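Local coordinates for protein phosphoribosylformylglycinamidine cyclo-ligase (Thermus thermophilus HB8, PDB 5AVM) that probably catalyses the ATP-dependent ring closure of formylglycinamidine ribonucleotide to 5-aminoimidazole ribonucleotide, a step of de novo purine biosynthesis, at residues B[260-270]-B[321-332]; B[166-175]-B[235-243]. One frame throughout, in Å; residues are numbered along the deposited sequence.

Contact 1 of 2, residues B[260-270]-B[321-332]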
loop_
_atom_site.group_PDB
_atom_site.type_symbol
_atom_site.label_atom_id
_atom_site.label_comp_id
_atom_site.label_asym_id
_atom_site.label_seq_id
_atom_site.Cartn_x
_atom_site.Cartn_y
_atom_site.Cartn_z
ATOM N N GLY B 260 -0.128 -17.417 -28.006
ATOM C CA GLY B 260 -0.721 -17.899 -29.241
ATOM C C GLY B 260 -2.192 -17.577 -29.388
ATOM O O GLY B 260 -2.895 -18.185 -30.203
ATOM N N LEU B 261 -2.662 -16.617 -28.596
ATOM C CA LEU B 261 -4.058 -16.208 -28.642
ATOM C C LEU B 261 -4.201 -14.702 -28.465
ATOM O O LEU B 261 -3.758 -14.128 -27.470
ATOM C CB LEU B 261 -4.866 -16.953 -27.571
ATOM C CG LEU B 261 -4.983 -18.467 -27.786
ATOM C CD1 LEU B 261 -5.715 -19.104 -26.629
ATOM C CD2 LEU B 261 -5.716 -18.740 -29.093
ATOM N N GLY B 262 -4.805 -14.068 -29.463
ATOM C CA GLY B 262 -5.024 -12.637 -29.429
ATOM C C GLY B 262 -6.517 -12.413 -29.418
ATOM O O GLY B 262 -7.277 -13.374 -29.529
ATOM N N ALA B 263 -6.948 -11.163 -29.285
ATOM C CA ALA B 263 -8.376 -10.855 -29.248
ATOM C C ALA B 263 -8.842 -10.060 -30.461
ATOM O O ALA B 263 -8.057 -9.363 -31.101
ATOM C CB ALA B 263 -8.712 -10.096 -27.974
ATOM N N GLU B 264 -10.133 -10.165 -30.753
ATOM C CA GLU B 264 -10.749 -9.473 -31.879
ATOM C C GLU B 264 -11.930 -8.666 -31.353
ATOM O O GLU B 264 -12.958 -9.231 -30.984
ATOM C CB GLU B 264 -11.235 -10.504 -32.890
ATOM C CG GLU B 264 -11.726 -9.948 -34.201
ATOM C CD GLU B 264 -12.175 -11.051 -35.140
ATOM O OE1 GLU B 264 -13.296 -11.581 -34.950
ATOM O OE2 GLU B 264 -11.391 -11.398 -36.054
ATOM N N VAL B 265 -11.783 -7.345 -31.319
ATOM C CA VAL B 265 -12.840 -6.473 -30.811
ATOM C C VAL B 265 -13.575 -5.700 -31.904
ATOM O O VAL B 265 -12.992 -4.839 -32.556
ATOM C CB VAL B 265 -12.261 -5.453 -29.796
ATOM C CG1 VAL B 265 -13.357 -4.522 -29.298
ATOM C CG2 VAL B 265 -11.617 -6.190 -28.633
ATOM N N ARG B 266 -14.858 -5.998 -32.094
ATOM C CA ARG B 266 -15.659 -5.307 -33.104
ATOM C C ARG B 266 -16.005 -3.901 -32.627
ATOM O O ARG B 266 -16.658 -3.741 -31.600
ATOM C CB ARG B 266 -16.961 -6.063 -33.376
ATOM C CG ARG B 266 -16.796 -7.510 -33.805
ATOM C CD ARG B 266 -18.139 -8.056 -34.273
ATOM N NE ARG B 266 -19.190 -7.852 -33.277
ATOM C CZ ARG B 266 -19.411 -8.658 -32.241
ATOM N NH1 ARG B 266 -18.655 -9.736 -32.062
ATOM N NH2 ARG B 266 -20.388 -8.383 -31.383
ATOM N N ARG B 267 -15.577 -2.886 -33.375
ATOM C CA ARG B 267 -15.846 -1.494 -33.011
ATOM C C ARG B 267 -17.348 -1.224 -33.019
ATOM O O ARG B 267 -18.055 -1.646 -33.934
ATOM C CB ARG B 267 -15.175 -0.539 -34.003
ATOM C CG ARG B 267 -13.928 -1.089 -34.662
ATOM C CD ARG B 267 -13.457 -0.180 -35.780
ATOM N NE ARG B 267 -12.799 1.016 -35.271
ATOM C CZ ARG B 267 -11.511 1.277 -35.454
ATOM N NH1 ARG B 267 -10.754 0.425 -36.135
ATOM N NH2 ARG B 267 -10.980 2.385 -34.961
ATOM N N GLY B 268 -17.833 -0.520 -32.002
ATOM C CA GLY B 268 -19.250 -0.206 -31.929
ATOM C C GLY B 268 -20.133 -1.304 -31.364
ATOM O O GLY B 268 -21.360 -1.216 -31.453
ATOM N N SER B 269 -19.526 -2.337 -30.784
ATOM C CA SER B 269 -20.294 -3.436 -30.207
ATOM C C SER B 269 -20.643 -3.148 -28.755
ATOM O O SER B 269 -21.296 -3.955 -28.089
ATOM C CB SER B 269 -19.518 -4.756 -30.311
ATOM O OG SER B 269 -18.210 -4.638 -29.789
ATOM N N TRP B 270 -20.220 -1.981 -28.277
ATOM C CA TRP B 270 -20.484 -1.572 -26.904
ATOM C C TRP B 270 -20.608 -0.052 -26.813
ATOM O O TRP B 270 -20.035 0.681 -27.627
ATOM C CB TRP B 270 -19.354 -2.061 -25.985
ATOM C CG TRP B 270 -18.126 -1.198 -26.009
ATOM C CD1 TRP B 270 -17.864 -0.128 -25.204
ATOM C CD2 TRP B 270 -17.020 -1.297 -26.914
ATOM N NE1 TRP B 270 -16.668 0.447 -25.551
ATOM C CE2 TRP B 270 -16.128 -0.249 -26.599
ATOM C CE3 TRP B 270 -16.698 -2.166 -27.965
ATOM C CZ2 TRP B 270 -14.934 -0.043 -27.295
ATOM C CZ3 TRP B 270 -15.508 -1.961 -28.660
ATOM C CH2 TRP B 270 -14.641 -0.906 -28.318
ATOM N N VAL B 321 -18.476 -8.422 -27.460
ATOM C CA VAL B 321 -17.683 -7.504 -28.260
ATOM C C VAL B 321 -16.506 -8.115 -28.999
ATOM O O VAL B 321 -15.660 -7.392 -29.517
ATOM C CB VAL B 321 -17.155 -6.364 -27.373
ATOM C CG1 VAL B 321 -18.317 -5.694 -26.650
ATOM C CG2 VAL B 321 -16.162 -6.913 -26.362
ATOM N N GLY B 322 -16.441 -9.437 -29.057
ATOM C CA GLY B 322 -15.325 -10.040 -29.754
ATOM C C GLY B 322 -15.137 -11.531 -29.597
ATOM O O GLY B 322 -16.052 -12.263 -29.224
ATOM N N ARG B 323 -13.920 -11.975 -29.877
ATOM C CA ARG B 323 -13.597 -13.383 -29.807
ATOM C C ARG B 323 -12.083 -13.553 -29.682
ATOM O O ARG B 323 -11.318 -12.675 -30.080
ATOM C CB ARG B 323 -14.109 -14.057 -31.081
ATOM C CG ARG B 323 -14.250 -15.561 -31.030
ATOM C CD ARG B 323 -14.879 -16.050 -32.322
ATOM N NE ARG B 323 -15.092 -17.493 -32.336
ATOM C CZ ARG B 323 -15.663 -18.149 -33.341
ATOM N NH1 ARG B 323 -16.079 -17.489 -34.415
ATOM N NH2 ARG B 323 -15.823 -19.464 -33.272
ATOM N N VAL B 324 -11.666 -14.684 -29.114
ATOM C CA VAL B 324 -10.251 -15.007 -28.932
ATOM C C VAL B 324 -9.772 -15.771 -30.158
ATOM O O VAL B 324 -10.117 -16.939 -30.353
ATOM C CB VAL B 324 -10.037 -15.885 -27.677
ATOM C CG1 VAL B 324 -8.571 -16.277 -27.544
ATOM C CG2 VAL B 324 -10.509 -15.132 -26.445
ATOM N N VAL B 325 -8.974 -15.108 -30.983
ATOM C CA VAL B 325 -8.475 -15.721 -32.203
ATOM C C VAL B 325 -6.971 -15.920 -32.172
ATOM O O VAL B 325 -6.275 -15.329 -31.348
ATOM C CB VAL B 325 -8.831 -14.861 -33.433
ATOM C CG1 VAL B 325 -10.337 -14.678 -33.516
ATOM C CG2 VAL B 325 -8.129 -13.514 -33.348
ATOM N N PRO B 326 -6.450 -16.766 -33.073
ATOM C CA PRO B 326 -5.015 -17.050 -33.159
ATOM C C PRO B 326 -4.157 -15.797 -33.337
ATOM O O PRO B 326 -4.616 -14.768 -33.848
ATOM C CB PRO B 326 -4.928 -17.991 -34.352
ATOM C CG PRO B 326 -6.214 -18.752 -34.249
ATOM C CD PRO B 326 -7.209 -17.651 -33.978
ATOM N N GLY B 327 -2.903 -15.902 -32.914
ATOM C CA GLY B 327 -1.988 -14.783 -33.004
ATOM C C GLY B 327 -1.753 -14.221 -31.618
ATOM O O GLY B 327 -1.452 -14.966 -30.681
ATOM N N GLU B 328 -1.891 -12.907 -31.483
ATOM C CA GLU B 328 -1.700 -12.253 -30.198
ATOM C C GLU B 328 -1.958 -10.763 -30.309
ATOM O O GLU B 328 -2.001 -10.207 -31.406
ATOM C CB GLU B 328 -0.284 -12.481 -29.681
ATOM C CG GLU B 328 0.786 -11.820 -30.518
ATOM C CD GLU B 328 2.144 -11.895 -29.860
ATOM O OE1 GLU B 328 2.628 -13.025 -29.628
ATOM O OE2 GLU B 328 2.724 -10.824 -29.574
ATOM N N GLY B 329 -2.112 -10.119 -29.159
ATOM C CA GLY B 329 -2.387 -8.698 -29.145
ATOM C C GLY B 329 -3.868 -8.512 -29.395
ATOM O O GLY B 329 -4.557 -9.470 -29.744
ATOM N N VAL B 330 -4.366 -7.294 -29.215
ATOM C CA VAL B 330 -5.780 -7.033 -29.434
ATOM C C VAL B 330 -5.993 -6.107 -30.620
ATOM O O VAL B 330 -5.708 -4.909 -30.542
ATOM C CB VAL B 330 -6.426 -6.388 -28.214
ATOM C CG1 VAL B 330 -7.925 -6.292 -28.421
ATOM C CG2 VAL B 330 -6.106 -7.194 -26.979
ATOM N N ARG B 331 -6.492 -6.668 -31.717
ATOM C CA ARG B 331 -6.752 -5.887 -32.922
ATOM C C ARG B 331 -8.210 -5.436 -32.902
ATOM O O ARG B 331 -9.105 -6.218 -32.577
ATOM C CB ARG B 331 -6.448 -6.715 -34.193
ATOM C CG ARG B 331 -7.424 -7.866 -34.526
ATOM C CD ARG B 331 -7.249 -9.094 -33.626
ATOM N NE ARG B 331 -6.221 -10.033 -34.080
ATOM C CZ ARG B 331 -6.429 -11.003 -34.966
ATOM N NH1 ARG B 331 -7.631 -11.167 -35.504
ATOM N NH2 ARG B 331 -5.435 -11.817 -35.303
ATOM N N LEU B 332 -8.443 -4.165 -33.227
ATOM C CA LEU B 332 -9.796 -3.620 -33.242
ATOM C C LEU B 332 -10.381 -3.756 -34.646
ATOM O O LEU B 332 -9.908 -3.127 -35.595
ATOM C CB LEU B 332 -9.775 -2.151 -32.810
ATOM C CG LEU B 332 -11.109 -1.502 -32.425
ATOM C CD1 LEU B 332 -11.761 -2.276 -31.286
ATOM C CD2 LEU B 332 -10.868 -0.053 -32.019
#
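Strand 261-265 pairs on both its edges with the chain's C-terminal segment, antiparallel to strand 321-326 and parallel to strand 330-332, at one end of the mixed sheet of the C-terminal domain. The axes give the evidence: 140° between the N-to-C directions in the first pairing, 21° in the second. On the antiparallel edge Gly262 N donates to Val325 O at 2.7 Å, and the reciprocal Val325 N to Gly262 O bond completes the pair; Glu264 N then bonds Arg323 O. Beyond the strand, Arg266 N still bonds Val321 O. On the parallel edge Val265 N meets Arg331 O at 3.2 Å in an almost straight bond, and Ala263 N uses Gly329 O.

Side chains sort onto two faces. Ala263, Val265, Val330 and Leu332 share one. With CG1 of Val265 anti to N (chi1 178°), that methyl lies tight against Leu332 CD1, 3.4 Å away, while CG2 packs on Val330 CG1. Leu332 then serves a second partner: its CD2 sits 3.7 Å over the centre of the Arg267 guanidinium, whose NH2 also forms a salt bridge with Glu287. The other face carries a long salt bridge, Glu264 OE2 to Arg331 NH1 at 3.8 Å. There the carboxylate oxygen comes in at the guanidinium edge, the two planes clearly turned against each other, while Val325 CG2 lies above one guanidinium face, offset toward its rim.

The turn from Arg266 to Ser269 is type II, and its backbone bond runs from Ser269 N to Arg266 O. With 319-326 and 330-332 joined by a short loop and 261-265 between them, this is a three-stranded mixed end to the six-stranded sheet of the AIR synthase C-terminal domain.

Contact 2 of 2, residues B[166-175]-B[235-243]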
loop_
_atom_site.group_PDB
_atom_site.type_symbol
_atom_site.label_atom_id
_atom_site.label_comp_id
_atom_site.label_asym_id
_atom_site.label_seq_id
_atom_site.Cartn_x
_atom_site.Cartn_y
_atom_site.Cartn_z
ATOM N N LEU B 166 -9.466 -17.403 -12.076
ATOM C CA LEU B 166 -9.507 -16.988 -13.476
ATOM C C LEU B 166 -8.074 -16.746 -13.948
ATOM O O LEU B 166 -7.220 -16.316 -13.164
ATOM C CB LEU B 166 -10.327 -15.700 -13.627
ATOM C CG LEU B 166 -11.848 -15.810 -13.740
ATOM C CD1 LEU B 166 -12.307 -17.247 -13.583
ATOM C CD2 LEU B 166 -12.482 -14.920 -12.713
ATOM N N GLY B 167 -7.811 -17.023 -15.221
ATOM C CA GLY B 167 -6.475 -16.818 -15.744
ATOM C C GLY B 167 -6.329 -17.302 -17.170
ATOM O O GLY B 167 -7.128 -18.116 -17.634
ATOM N N PRO B 168 -5.303 -16.824 -17.891
ATOM C CA PRO B 168 -5.026 -17.192 -19.284
ATOM C C PRO B 168 -4.983 -18.690 -19.593
ATOM O O PRO B 168 -5.411 -19.119 -20.662
ATOM C CB PRO B 168 -3.693 -16.499 -19.564
ATOM C CG PRO B 168 -3.063 -16.373 -18.197
ATOM C CD PRO B 168 -4.237 -15.954 -17.365
ATOM N N GLU B 169 -4.475 -19.485 -18.661
ATOM C CA GLU B 169 -4.382 -20.924 -18.888
ATOM C C GLU B 169 -5.730 -21.633 -19.043
ATOM O O GLU B 169 -5.777 -22.782 -19.492
ATOM C CB GLU B 169 -3.555 -21.589 -17.774
ATOM C CG GLU B 169 -4.012 -21.296 -16.343
ATOM C CD GLU B 169 -3.825 -19.841 -15.934
ATOM O OE1 GLU B 169 -2.786 -19.242 -16.302
ATOM O OE2 GLU B 169 -4.712 -19.308 -15.229
ATOM N N ARG B 170 -6.820 -20.954 -18.681
ATOM C CA ARG B 170 -8.157 -21.542 -18.805
ATOM C C ARG B 170 -8.786 -21.072 -20.104
ATOM O O ARG B 170 -9.757 -21.651 -20.585
ATOM C CB ARG B 170 -9.059 -21.124 -17.645
ATOM C CG ARG B 170 -8.359 -21.020 -16.322
ATOM C CD ARG B 170 -9.199 -21.596 -15.206
ATOM N NE ARG B 170 -10.629 -21.379 -15.395
ATOM C CZ ARG B 170 -11.543 -21.651 -14.468
ATOM N NH1 ARG B 170 -11.162 -22.141 -13.297
ATOM N NH2 ARG B 170 -12.833 -21.454 -14.713
ATOM N N VAL B 171 -8.224 -20.008 -20.666
ATOM C CA VAL B 171 -8.720 -19.452 -21.915
ATOM C C VAL B 171 -8.424 -20.375 -23.100
ATOM O O VAL B 171 -7.299 -20.859 -23.270
ATOM C CB VAL B 171 -8.100 -18.068 -22.190
ATOM C CG1 VAL B 171 -8.428 -17.627 -23.600
ATOM C CG2 VAL B 171 -8.623 -17.057 -21.184
ATOM N N ARG B 172 -9.449 -20.618 -23.908
ATOM C CA ARG B 172 -9.329 -21.467 -25.084
ATOM C C ARG B 172 -9.678 -20.614 -26.299
ATOM O O ARG B 172 -10.272 -19.545 -26.161
ATOM C CB ARG B 172 -10.294 -22.649 -24.971
ATOM C CG ARG B 172 -10.088 -23.501 -23.722
ATOM C CD ARG B 172 -8.914 -24.456 -23.864
ATOM N NE ARG B 172 -9.238 -25.579 -24.740
ATOM C CZ ARG B 172 -8.411 -26.584 -25.019
ATOM N NH1 ARG B 172 -7.193 -26.614 -24.490
ATOM N NH2 ARG B 172 -8.806 -27.569 -25.819
ATOM N N GLU B 173 -9.301 -21.071 -27.489
ATOM C CA GLU B 173 -9.603 -20.312 -28.695
ATOM C C GLU B 173 -11.084 -20.438 -29.021
ATOM O O GLU B 173 -11.623 -21.545 -29.081
ATOM C CB GLU B 173 -8.791 -20.821 -29.882
ATOM C CG GLU B 173 -9.030 -20.010 -31.147
ATOM C CD GLU B 173 -8.678 -20.769 -32.411
ATOM O OE1 GLU B 173 -7.525 -21.245 -32.525
ATOM O OE2 GLU B 173 -9.558 -20.886 -33.293
ATOM N N GLY B 174 -11.735 -19.297 -29.227
ATOM C CA GLY B 174 -13.149 -19.309 -29.545
ATOM C C GLY B 174 -14.011 -18.676 -28.473
ATOM O O GLY B 174 -15.224 -18.525 -28.642
ATOM N N ASP B 175 -13.398 -18.308 -27.356
ATOM C CA ASP B 175 -14.159 -17.680 -26.290
ATOM C C ASP B 175 -14.750 -16.359 -26.753
ATOM O O ASP B 175 -14.251 -15.725 -27.686
ATOM C CB ASP B 175 -13.283 -17.414 -25.062
ATOM C CG ASP B 175 -13.016 -18.661 -24.255
ATOM O OD1 ASP B 175 -13.914 -19.534 -24.198
ATOM O OD2 ASP B 175 -11.919 -18.757 -23.664
ATOM N N GLY B 235 -23.604 -20.269 -11.648
ATOM C CA GLY B 235 -22.682 -21.265 -12.172
ATOM C C GLY B 235 -22.172 -21.036 -13.585
ATOM O O GLY B 235 -21.846 -21.991 -14.292
ATOM N N VAL B 236 -22.084 -19.772 -13.991
ATOM C CA VAL B 236 -21.615 -19.415 -15.327
ATOM C C VAL B 236 -20.111 -19.659 -15.478
ATOM O O VAL B 236 -19.316 -19.171 -14.680
ATOM C CB VAL B 236 -21.920 -17.926 -15.634
ATOM C CG1 VAL B 236 -21.493 -17.581 -17.048
ATOM C CG2 VAL B 236 -23.400 -17.653 -15.451
ATOM N N GLU B 237 -19.731 -20.414 -16.506
ATOM C CA GLU B 237 -18.324 -20.723 -16.760
ATOM C C GLU B 237 -17.534 -19.512 -17.253
ATOM O O GLU B 237 -17.768 -19.012 -18.357
ATOM C CB GLU B 237 -18.195 -21.849 -17.798
ATOM C CG GLU B 237 -16.746 -22.288 -18.068
ATOM C CD GLU B 237 -16.610 -23.313 -19.199
ATOM O OE1 GLU B 237 -15.492 -23.838 -19.387
ATOM O OE2 GLU B 237 -17.606 -23.594 -19.902
ATOM N N LEU B 238 -16.601 -19.046 -16.425
ATOM C CA LEU B 238 -15.742 -17.915 -16.770
ATOM C C LEU B 238 -14.323 -18.449 -16.885
ATOM O O LEU B 238 -13.899 -19.253 -16.059
ATOM C CB LEU B 238 -15.786 -16.847 -15.674
ATOM C CG LEU B 238 -16.977 -15.885 -15.599
ATOM C CD1 LEU B 238 -17.045 -15.079 -16.876
ATOM C CD2 LEU B 238 -18.269 -16.642 -15.379
ATOM N N HIS B 239 -13.591 -18.012 -17.906
ATOM C CA HIS B 239 -12.213 -18.464 -18.091
ATOM C C HIS B 239 -11.198 -17.467 -17.559
ATOM O O HIS B 239 -10.349 -17.808 -16.733
ATOM C CB HIS B 239 -11.923 -18.723 -19.568
ATOM C CG HIS B 239 -12.632 -19.916 -20.119
ATOM N ND1 HIS B 239 -12.413 -20.387 -21.395
ATOM C CD2 HIS B 239 -13.558 -20.736 -19.566
ATOM C CE1 HIS B 239 -13.174 -21.446 -21.603
ATOM N NE2 HIS B 239 -13.878 -21.679 -20.510
ATOM N N ALA B 240 -11.279 -16.237 -18.053
ATOM C CA ALA B 240 -10.377 -15.182 -17.630
ATOM C C ALA B 240 -11.152 -13.875 -17.569
ATOM O O ALA B 240 -12.345 -13.834 -17.861
ATOM C CB ALA B 240 -9.210 -15.060 -18.602
ATOM N N ALA B 241 -10.476 -12.807 -17.170
ATOM C CA ALA B 241 -11.118 -11.508 -17.074
ATOM C C ALA B 241 -10.037 -10.455 -17.001
ATOM O O ALA B 241 -8.939 -10.707 -16.494
ATOM C CB ALA B 241 -12.016 -11.438 -15.835
ATOM N N ALA B 242 -10.347 -9.277 -17.523
ATOM C CA ALA B 242 -9.390 -8.194 -17.517
ATOM C C ALA B 242 -10.052 -6.936 -17.030
ATOM O O ALA B 242 -11.145 -6.591 -17.470
ATOM C CB ALA B 242 -8.831 -7.978 -18.916
ATOM N N HIS B 243 -9.398 -6.270 -16.087
ATOM C CA HIS B 243 -9.894 -5.010 -15.578
ATOM C C HIS B 243 -9.130 -4.041 -16.467
ATOM O O HIS B 243 -7.903 -4.108 -16.529
ATOM C CB HIS B 243 -9.494 -4.816 -14.122
ATOM C CG HIS B 243 -10.127 -3.622 -13.480
ATOM N ND1 HIS B 243 -9.579 -2.988 -12.386
ATOM C CD2 HIS B 243 -11.267 -2.953 -13.771
ATOM C CE1 HIS B 243 -10.355 -1.977 -12.032
ATOM N NE2 HIS B 243 -11.386 -1.935 -12.855
HETATM O O HOH W 1 -15.814 -20.835 -13.957
#
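His239 joins the loop before strand 176-181 to the lead-in of strand 240-243 mainly through polar bonds. Its ND1 donates to Asp175 OD2 at 2.8 Å, on the syn side but out of the carboxylate plane, and with the oxygen tilted from the ring plane; the two planes stand 74° apart. Arg172 N reaches the same OD2 from the opposite face of the carboxylate, so two donors hold that oxygen and help to fix the rotation of the group. At the far side of the ring NE2 donates to Glu237 OE1, 2.9 Å away and near the ring plane; both nitrogens act as donors, consistent with a protonated imidazole, which the two nearby acids would favour. An asparagine here has no atom at the place of NE2 and would probably leave Glu237 without its mate, even if its amide still reached Asp175.

Backbone acceptors do the rest of the polar work. Gly167 N donates to His239 O at 3.1 Å. Arg170, its chain bent at chi2 and chi3, brings NH2 to within 2.8 Å of Leu238 O, a weak bond by its angle of 129°. A water accepts from Leu238 N and, weakly, from Arg170 NH2.

Apolar contact is smaller but close. Val171 CG2 presses on Ala240 CB at 3.3 Å, tighter than usual, and Leu166 CD1 lies 4.1 Å from Leu238 CB.

Among the surrounding elements, His239 and Ala240 both face Val303 in a classic beta bulge that joins the start of strand 240-243 to strand 298-304. Val171 and Asp175 also touch Val303, while Asp175 packs on Val324 of strand 319-326, and Val236 meets helix 306-313.

Overall arrangement
Both contacts reach the same six-stranded mixed sheet, contact 2 near edge strand 240-243 and contact 1 toward the opposite edge at 330-332, with centres 14 Å apart. They touch where the loop of 166-175 runs along strand 319-326: Val324 O with Gly174 N and Val324 N with Asp175 O are probable hydrogen bonds at 3.1 Å. Contact 1 buries 1102 Å² and is partly buried, its exposed residues including charged side chains and the loop residues Gly327 and Glu328. Contact 2 buries only 421 Å² but is mostly buried. Strand-to-strand backbone bonds dominate the former; a histidine set between two carboxylates distinguishes the latter, which joins a loop to the sheet.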